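Local coordinates for ABC transporter, periplasmic substrate-binding protein (Thermotoga maritima, PDB 2HPG) that probably binds a small solute in the periplasm and delivers it to a tripartite ATP-independent (TRAP) membrane transporter, at residues Tyr9-Gly14 with Val42-Phe47; Met79-Ile84 with Lys122-Arg127; Phe128-Leu133 with Phe230-Ala235. All blocks are in the same frame, centred on the assembly; numbering follows the deposited sequence. Where two conformers were deposited one is given.

Contact 1: Tyr9-Gly14 with Val42-Phe47; sequences YTLRFG and VRIEVF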
# COMPACT_ATOMS: atom_id res chain seq x y z
N TYR A 9 -5.49 28.24 -3.59
CA TYR A 9 -5.82 26.90 -4.00
C TYR A 9 -6.02 26.06 -2.75
O TYR A 9 -5.25 26.19 -1.80
CB TYR A 9 -4.70 26.29 -4.83
CG TYR A 9 -4.24 27.13 -5.99
CD1 TYR A 9 -4.84 27.01 -7.23
CD2 TYR A 9 -3.18 28.03 -5.86
CE1 TYR A 9 -4.41 27.76 -8.31
CE2 TYR A 9 -2.74 28.78 -6.93
CZ TYR A 9 -3.37 28.64 -8.16
OH TYR A 9 -2.96 29.38 -9.25
N THR A 10 -7.06 25.24 -2.74
CA THR A 10 -7.30 24.33 -1.62
C THR A 10 -7.42 22.91 -2.18
O THR A 10 -8.10 22.70 -3.19
CB THR A 10 -8.54 24.73 -0.82
OG1 THR A 10 -8.33 26.03 -0.27
CG2 THR A 10 -8.77 23.77 0.34
N LEU A 11 -6.68 21.99 -1.55
CA LEU A 11 -6.71 20.56 -1.90
C LEU A 11 -7.26 19.81 -0.69
O LEU A 11 -6.76 19.98 0.41
CB LEU A 11 -5.29 20.04 -2.22
CG LEU A 11 -5.19 18.54 -2.57
CD1 LEU A 11 -5.97 18.19 -3.83
CD2 LEU A 11 -3.71 18.12 -2.72
N ARG A 12 -8.27 18.97 -0.91
CA ARG A 12 -8.78 18.07 0.13
C ARG A 12 -8.31 16.64 -0.15
O ARG A 12 -8.69 16.04 -1.15
CB ARG A 12 -10.30 18.16 0.19
CG ARG A 12 -10.71 19.60 0.38
CD ARG A 12 -12.16 19.81 0.77
NE ARG A 12 -12.36 21.24 1.04
CZ ARG A 12 -12.44 22.19 0.12
NH1 ARG A 12 -12.38 21.91 -1.19
NH2 ARG A 12 -12.58 23.44 0.50
N PHE A 13 -7.48 16.11 0.74
CA PHE A 13 -6.80 14.86 0.49
C PHE A 13 -7.27 13.80 1.46
O PHE A 13 -7.08 13.97 2.66
CB PHE A 13 -5.30 15.05 0.65
CG PHE A 13 -4.49 13.99 -0.04
CD1 PHE A 13 -4.09 14.15 -1.35
CD2 PHE A 13 -4.14 12.84 0.63
CE1 PHE A 13 -3.36 13.18 -2.00
CE2 PHE A 13 -3.42 11.86 -0.02
CZ PHE A 13 -3.03 12.03 -1.33
N GLY A 14 -7.85 12.72 0.95
CA GLY A 14 -8.50 11.74 1.82
C GLY A 14 -7.93 10.33 1.86
O GLY A 14 -6.99 9.99 1.15
N VAL A 42 -1.29 27.57 -1.35
CA VAL A 42 -1.89 26.25 -1.44
C VAL A 42 -2.19 25.78 -0.02
O VAL A 42 -1.29 25.68 0.80
CB VAL A 42 -0.99 25.21 -2.16
CG1 VAL A 42 -1.62 23.83 -2.13
CG2 VAL A 42 -0.72 25.66 -3.61
N ARG A 43 -3.46 25.55 0.27
CA ARG A 43 -3.86 24.96 1.53
C ARG A 43 -4.23 23.50 1.25
O ARG A 43 -4.99 23.23 0.31
CB ARG A 43 -5.07 25.71 2.09
CG ARG A 43 -5.62 25.09 3.35
CD ARG A 43 -6.91 25.76 3.80
NE ARG A 43 -7.81 24.77 4.39
CZ ARG A 43 -8.79 25.03 5.25
NH1 ARG A 43 -9.02 26.27 5.69
NH2 ARG A 43 -9.54 24.04 5.70
N ILE A 44 -3.69 22.57 2.03
CA ILE A 44 -4.04 21.15 1.90
C ILE A 44 -4.73 20.67 3.15
O ILE A 44 -4.16 20.71 4.22
CB ILE A 44 -2.82 20.26 1.65
CG1 ILE A 44 -2.07 20.75 0.40
CG2 ILE A 44 -3.27 18.78 1.39
CD1 ILE A 44 -0.74 20.08 0.19
N GLU A 45 -5.96 20.21 2.99
CA GLU A 45 -6.72 19.68 4.11
C GLU A 45 -6.68 18.17 4.05
O GLU A 45 -6.94 17.59 3.00
CB GLU A 45 -8.16 20.17 3.99
CG GLU A 45 -8.98 19.88 5.20
CD GLU A 45 -10.33 20.58 5.18
OE1 GLU A 45 -10.74 21.07 4.08
OE2 GLU A 45 -10.95 20.62 6.27
N VAL A 46 -6.38 17.54 5.18
CA VAL A 46 -6.10 16.11 5.23
C VAL A 46 -7.21 15.38 6.00
O VAL A 46 -7.49 15.72 7.14
CB VAL A 46 -4.70 15.87 5.88
CG1 VAL A 46 -4.43 14.40 6.04
CG2 VAL A 46 -3.61 16.52 5.01
N PHE A 47 -7.83 14.39 5.35
CA PHE A 47 -8.97 13.65 5.92
C PHE A 47 -8.65 12.19 6.19
O PHE A 47 -8.39 11.44 5.25
CB PHE A 47 -10.16 13.68 4.97
CG PHE A 47 -10.76 15.04 4.81
CD1 PHE A 47 -11.88 15.41 5.53
CD2 PHE A 47 -10.20 15.96 3.95
CE1 PHE A 47 -12.42 16.66 5.38
CE2 PHE A 47 -10.73 17.22 3.82
CZ PHE A 47 -11.83 17.56 4.53

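Contact 2: Met79-Ile84 with Lys122-Arg127; sequences MYVKDI and KELEQR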
# COMPACT_ATOMS: atom_id res chain seq x y z
N MSE A 79 -6.76 -1.15 -12.18
CA MSE A 79 -8.06 -1.32 -12.83
C MSE A 79 -8.14 -0.48 -14.09
O MSE A 79 -8.93 -0.76 -14.97
CB MSE A 79 -9.20 -0.86 -11.91
CG MSE A 79 -9.44 -1.70 -10.68
SE MSE A 79 -11.00 -1.04 -9.69
CE MSE A 79 -11.19 -2.62 -8.53
N TYR A 80 -7.32 0.57 -14.17
CA TYR A 80 -7.36 1.53 -15.26
C TYR A 80 -6.26 1.28 -16.27
O TYR A 80 -6.57 0.96 -17.43
CB TYR A 80 -7.33 2.95 -14.70
CG TYR A 80 -8.49 3.13 -13.76
CD1 TYR A 80 -9.76 3.44 -14.25
CD2 TYR A 80 -8.35 2.91 -12.40
CE1 TYR A 80 -10.83 3.55 -13.41
CE2 TYR A 80 -9.41 3.00 -11.56
CZ TYR A 80 -10.65 3.33 -12.06
OH TYR A 80 -11.70 3.45 -11.18
N VAL A 81 -5.01 1.41 -15.85
CA VAL A 81 -3.86 0.98 -16.67
C VAL A 81 -3.35 -0.34 -16.10
O VAL A 81 -2.64 -0.36 -15.10
CB VAL A 81 -2.74 2.04 -16.68
CG1 VAL A 81 -1.45 1.47 -17.31
CG2 VAL A 81 -3.19 3.29 -17.43
N LYS A 82 -3.75 -1.45 -16.73
CA LYS A 82 -3.61 -2.79 -16.15
C LYS A 82 -2.25 -3.08 -15.52
O LYS A 82 -2.18 -3.58 -14.39
CB LYS A 82 -3.89 -3.87 -17.19
CG LYS A 82 -3.45 -5.28 -16.76
CD LYS A 82 -3.70 -6.36 -17.81
CE LYS A 82 -2.43 -6.71 -18.57
NZ LYS A 82 -2.55 -8.00 -19.29
N ASP A 83 -1.18 -2.77 -16.25
CA ASP A 83 0.15 -3.22 -15.89
C ASP A 83 0.71 -2.64 -14.61
O ASP A 83 1.55 -3.28 -13.96
CB ASP A 83 1.14 -2.92 -17.02
CG ASP A 83 0.99 -3.84 -18.20
OD1 ASP A 83 0.15 -4.76 -18.18
OD2 ASP A 83 1.76 -3.63 -19.16
N ILE A 84 0.29 -1.44 -14.24
CA ILE A 84 0.80 -0.80 -13.02
C ILE A 84 0.42 -1.62 -11.76
O ILE A 84 1.07 -1.53 -10.72
CB ILE A 84 0.32 0.66 -12.89
CG1 ILE A 84 1.15 1.43 -11.85
CG2 ILE A 84 -1.16 0.73 -12.55
CD1 ILE A 84 0.94 2.92 -11.89
N LYS A 122 1.90 8.44 -17.62
CA LYS A 122 1.41 9.32 -18.67
C LYS A 122 0.06 8.85 -19.18
O LYS A 122 -0.79 9.67 -19.51
CB LYS A 122 2.41 9.37 -19.82
CG LYS A 122 2.09 10.42 -20.87
CD LYS A 122 3.27 10.59 -21.82
CE LYS A 122 3.01 11.64 -22.89
NZ LYS A 122 4.24 11.85 -23.71
N GLU A 123 -0.13 7.53 -19.27
CA GLU A 123 -1.42 6.93 -19.66
C GLU A 123 -2.49 7.17 -18.60
O GLU A 123 -3.65 7.38 -18.94
CB GLU A 123 -1.28 5.43 -19.90
CG GLU A 123 -0.38 5.07 -21.08
CD GLU A 123 -0.08 3.57 -21.24
OE1 GLU A 123 -0.57 2.74 -20.44
OE2 GLU A 123 0.65 3.23 -22.19
N LEU A 124 -2.11 7.13 -17.33
CA LEU A 124 -3.06 7.39 -16.25
C LEU A 124 -3.54 8.83 -16.33
O LEU A 124 -4.72 9.11 -16.15
CB LEU A 124 -2.44 7.13 -14.87
CG LEU A 124 -2.51 5.70 -14.32
CD1 LEU A 124 -1.70 5.62 -13.02
CD2 LEU A 124 -3.95 5.25 -14.09
N GLU A 125 -2.61 9.74 -16.59
CA GLU A 125 -2.91 11.15 -16.69
C GLU A 125 -3.77 11.47 -17.92
O GLU A 125 -4.83 12.08 -17.80
CB GLU A 125 -1.61 11.93 -16.72
CG GLU A 125 -1.75 13.44 -16.60
CD GLU A 125 -0.52 14.08 -16.01
OE1 GLU A 125 0.55 13.41 -15.99
OE2 GLU A 125 -0.61 15.25 -15.56
N GLN A 126 -3.30 11.05 -19.10
CA GLN A 126 -3.98 11.36 -20.37
C GLN A 126 -5.30 10.63 -20.55
O GLN A 126 -6.31 11.25 -20.84
CB GLN A 126 -3.06 11.06 -21.56
CG GLN A 126 -1.84 11.96 -21.61
CD GLN A 126 -0.94 11.73 -22.83
OE1 GLN A 126 -1.00 10.68 -23.49
NE2 GLN A 126 -0.08 12.71 -23.11
N ARG A 127 -5.30 9.31 -20.39
CA ARG A 127 -6.52 8.54 -20.59
C ARG A 127 -7.53 8.68 -19.46
O ARG A 127 -8.74 8.58 -19.71
CB ARG A 127 -6.21 7.05 -20.80
CG ARG A 127 -5.52 6.76 -22.12
CD ARG A 127 -5.05 5.31 -22.22
NE ARG A 127 -6.14 4.38 -22.52
CZ ARG A 127 -6.67 4.17 -23.73
NH1 ARG A 127 -6.23 4.83 -24.82
NH2 ARG A 127 -7.66 3.29 -23.87

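Contact 3: Phe128-Leu133 with Phe230-Ala235; sequences FGIKVL and FEIVSA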
# COMPACT_ATOMS: atom_id res chain seq x y z
N PHE A 128 -7.06 8.88 -18.23
CA PHE A 128 -7.94 8.82 -17.06
C PHE A 128 -7.94 10.07 -16.18
O PHE A 128 -8.71 10.13 -15.23
CB PHE A 128 -7.61 7.58 -16.21
CG PHE A 128 -7.65 6.28 -16.99
CD1 PHE A 128 -8.86 5.60 -17.16
CD2 PHE A 128 -6.50 5.76 -17.57
CE1 PHE A 128 -8.91 4.40 -17.89
CE2 PHE A 128 -6.55 4.57 -18.30
CZ PHE A 128 -7.75 3.89 -18.45
N GLY A 129 -7.09 11.05 -16.46
CA GLY A 129 -7.05 12.26 -15.64
C GLY A 129 -6.45 12.09 -14.25
O GLY A 129 -6.61 12.97 -13.39
N ILE A 130 -5.74 10.98 -14.02
CA ILE A 130 -5.14 10.68 -12.71
C ILE A 130 -3.67 11.10 -12.71
O ILE A 130 -2.89 10.60 -13.51
CB ILE A 130 -5.20 9.18 -12.38
CG1 ILE A 130 -6.66 8.71 -12.31
CG2 ILE A 130 -4.46 8.88 -11.05
CD1 ILE A 130 -6.81 7.19 -12.41
N LYS A 131 -3.32 11.99 -11.81
CA LYS A 131 -1.94 12.38 -11.59
C LYS A 131 -1.41 11.68 -10.33
O LYS A 131 -1.96 11.86 -9.23
CB LYS A 131 -1.85 13.91 -11.43
CG LYS A 131 -0.51 14.47 -10.98
CD LYS A 131 0.57 14.22 -12.00
CE LYS A 131 1.92 14.66 -11.49
NZ LYS A 131 2.97 14.44 -12.52
N VAL A 132 -0.35 10.89 -10.49
CA VAL A 132 0.38 10.31 -9.36
C VAL A 132 1.40 11.33 -8.83
O VAL A 132 2.32 11.72 -9.54
CB VAL A 132 1.07 8.98 -9.78
CG1 VAL A 132 1.88 8.36 -8.64
CG2 VAL A 132 0.04 7.99 -10.28
N LEU A 133 1.23 11.80 -7.59
CA LEU A 133 2.18 12.71 -6.99
C LEU A 133 3.36 11.96 -6.37
O LEU A 133 4.48 12.49 -6.27
CB LEU A 133 1.52 13.54 -5.89
CG LEU A 133 0.49 14.59 -6.26
CD1 LEU A 133 -0.08 15.13 -4.97
CD2 LEU A 133 1.13 15.71 -7.06
N PHE A 230 -0.11 4.67 -3.51
CA PHE A 230 -0.00 5.68 -4.55
C PHE A 230 -0.83 6.89 -4.16
O PHE A 230 -1.96 6.75 -3.75
CB PHE A 230 -0.50 5.12 -5.87
CG PHE A 230 0.50 4.29 -6.58
CD1 PHE A 230 1.02 4.70 -7.79
CD2 PHE A 230 0.97 3.11 -6.01
CE1 PHE A 230 1.96 3.93 -8.43
CE2 PHE A 230 1.91 2.35 -6.65
CZ PHE A 230 2.40 2.76 -7.87
N GLU A 231 -0.24 8.07 -4.29
CA GLU A 231 -0.87 9.30 -3.84
C GLU A 231 -1.28 10.07 -5.08
O GLU A 231 -0.43 10.49 -5.86
CB GLU A 231 0.11 10.10 -2.97
CG GLU A 231 0.77 9.27 -1.86
CD GLU A 231 -0.24 8.61 -0.93
OE1 GLU A 231 -1.25 9.27 -0.66
OE2 GLU A 231 -0.02 7.45 -0.48
N ILE A 232 -2.59 10.19 -5.30
CA ILE A 232 -3.11 10.74 -6.55
C ILE A 232 -3.89 12.03 -6.35
O ILE A 232 -4.45 12.26 -5.27
CB ILE A 232 -3.98 9.69 -7.32
CG1 ILE A 232 -5.26 9.34 -6.55
CG2 ILE A 232 -3.16 8.44 -7.60
CD1 ILE A 232 -6.22 8.46 -7.33
N VAL A 233 -3.87 12.88 -7.37
CA VAL A 233 -4.74 14.06 -7.49
C VAL A 233 -5.28 14.16 -8.92
O VAL A 233 -4.84 13.44 -9.81
CB VAL A 233 -4.03 15.40 -7.13
CG1 VAL A 233 -3.66 15.48 -5.65
CG2 VAL A 233 -2.79 15.66 -8.03
N SER A 234 -6.27 15.04 -9.12
CA SER A 234 -6.78 15.35 -10.45
C SER A 234 -5.68 15.95 -11.31
O SER A 234 -5.05 16.93 -10.90
CB SER A 234 -7.93 16.35 -10.38
OG SER A 234 -8.29 16.77 -11.68
N ALA A 235 -5.46 15.38 -12.50
CA ALA A 235 -4.49 15.94 -13.44
C ALA A 235 -4.89 17.36 -13.86
O ALA A 235 -4.02 18.25 -13.94
CB ALA A 235 -4.35 15.04 -14.66
O HOH W 1 -8.25 15.42 -13.98

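Contact 1: Tyr9-Gly14 with Val42-Phe47
Strands Tyr-9 to Gly-14 and Val-42 to Phe-47 pair in parallel as the two strands of a beta-alpha-beta crossover, with helix 22-37 as the connection. The unit opens the alpha/beta lobe that starts at the N terminus of this periplasmic binding protein. Its backbones run in one direction, 18° apart. Arg-43 N gives to Tyr-9 O, then Leu-11 and Phe-13 each give an N-H to the other strand (Arg-43 O, Glu-45 O) and take one back (Glu-45 N, Phe-47 N). All five hydrogen bonds are nearly straight; Glu-45 N to Leu-11 O spans 2.7 Å.

The two faces differ: one is mainly apolar, the other carries the charges. On the first lie Tyr-9, Leu-11, Phe-13, Val-42, Ile-44 and Val-46. Leu-11 and Ile-44 run abreast off the sheet, with CD2 of Leu-11 4.2 Å from CG2 of Ile-44. Helix 22-37 covers part of this face, Trp-30 meeting both Ile-44 and Phe-13.

The other face carries Thr-10, Arg-12, Arg-43, Glu-45 and Phe-47. Arg-12, extended from CG to NE, crosses Glu-45 in a long salt bridge, NE to OE1 3.4 Å, its guanidinium plane turned 57° from the carboxylate. The same OE1 also takes NH2 of Arg-43, at 3.6 Å, which makes Glu-45 the shared anion of a three-residue network and probably offsets the two nearby positive charges. Phe-47 has CG anti to its carbonyl carbon (chi1 -67°), and this brings ring atom CE2 to 3.8 Å from CB of Arg-12. Thr-10 CG2 sits 3.8 Å above the guanidinium plane of Arg-12, nearer the border of the group than its middle.

Contact 2: Met79-Ile84 with Lys122-Arg127
Val-81, in the bend of an irregular loop that tightens into a 3-10 turn at Lys-82 to Ile-84, faces Leu-124 on helix 115-128, their CA atoms 6.5 Å apart, and no hydrogen bond joins the two backbones. Side chains do the work. Val-81 uses both methyls: with CG1 anti to its backbone N (chi1 169°), CG2 is left to lie against the helix, 3.9 Å from CD2 of Leu-124 and 3.8 Å from CB of Glu-123. CG1 meets the acid instead, 3.5 Å from OE1 of Glu-123, whose chain passes squarely across the valine. Leu-124 spreads its fork between neighbours. Its CD1 touches CD1 of Ile-84 at 3.9 Å, where the two chains meet crosswise, while CD2 also reaches CB of Tyr-80, 4.1 Å away. The Tyr-80 ring itself leads off from the helix segment and meets Phe-128 edge-to-face. The contact is thus apolar, with one carboxylate at its border. Around it, Trp-120, one turn earlier on helix 115-128, packs on Val-81 and Ile-84, and Leu-124 continues onto Ile-130 and Val-132 of strand 130-146, wedged between the loop and the sheet.

Contact 3: Phe128-Leu133 with Phe230-Ala235
Leu-133, just past the last bridge of an antiparallel ladder between the start of strand 130-146 and the end of strand 218-234, crosses Val-233 at about a right angle, CD1 to CG1 3.7 Å. The leucine's CG, anti to its carbonyl carbon (chi1 -70°), rides over the other valine methyl, CG2. Lys-131 runs beside Val-233 over its first carbons, CG to CG2 3.9 Å, before its chain bends at chi2 and carries NZ off to a salt bridge with Glu-250. Cutting Leu-133 back to an alanine is likely to strip the leucine's share of the packing from both Val-233 methyls and open a gap toward Phe-238 and Ile-249.

Val-132 and Ile-232 share the other face, crossing at a slant. CG2 of Ile-232 is nearer to CG2 of Ile-130, at 3.7 Å, and CG1 of Val-132 reaches CD1 of the Phe-230 ring at 3.9 Å. Backbone bonds tie the strands together: Lys-131 and Val-233 exchange a pair, and Leu-133 N gives to Glu-231 O at 2.7 Å.

Beyond the ladder, Gly-129, the first residue past helix 115-128 and with positive phi, offers its O to Ala-235 N at 2.8 Å. The N-H comes from well above the carbonyl plane, and a water donates to the same oxygen at 3.0 Å. That water also bonds to OG of Ser-234, the N-cap that holds Trp-237 N. With two donors gripping Gly-129 O, the junction of helices 115-128 and 235-240 is held by polar bonds, while the ladder beside it relies on apolar packing and strand bonds.

Overall arrangement
From the N terminus, contact 1 comes first, closing a loop of 27 residues that holds helix 22-37. Contact 2 follows, bringing the loop at 79-84 back to helix 115-128, and contact 3 begins at the very next residue and returns only at 230-235. The three loops run in series; none nests in or crosses another. Contacts 1 and 3 belong to the same sheet, with strand 68-73 pairing with both 9-14 and 218-234, and they touch where Phe-13 meets Glu-231 and Leu-11 meets Val-233. Contact 2 hangs on contact 3 through Leu-124 O and Ile-130 N, probably hydrogen-bonded, but stays about 13 Å from contact 1 at the nearest atoms.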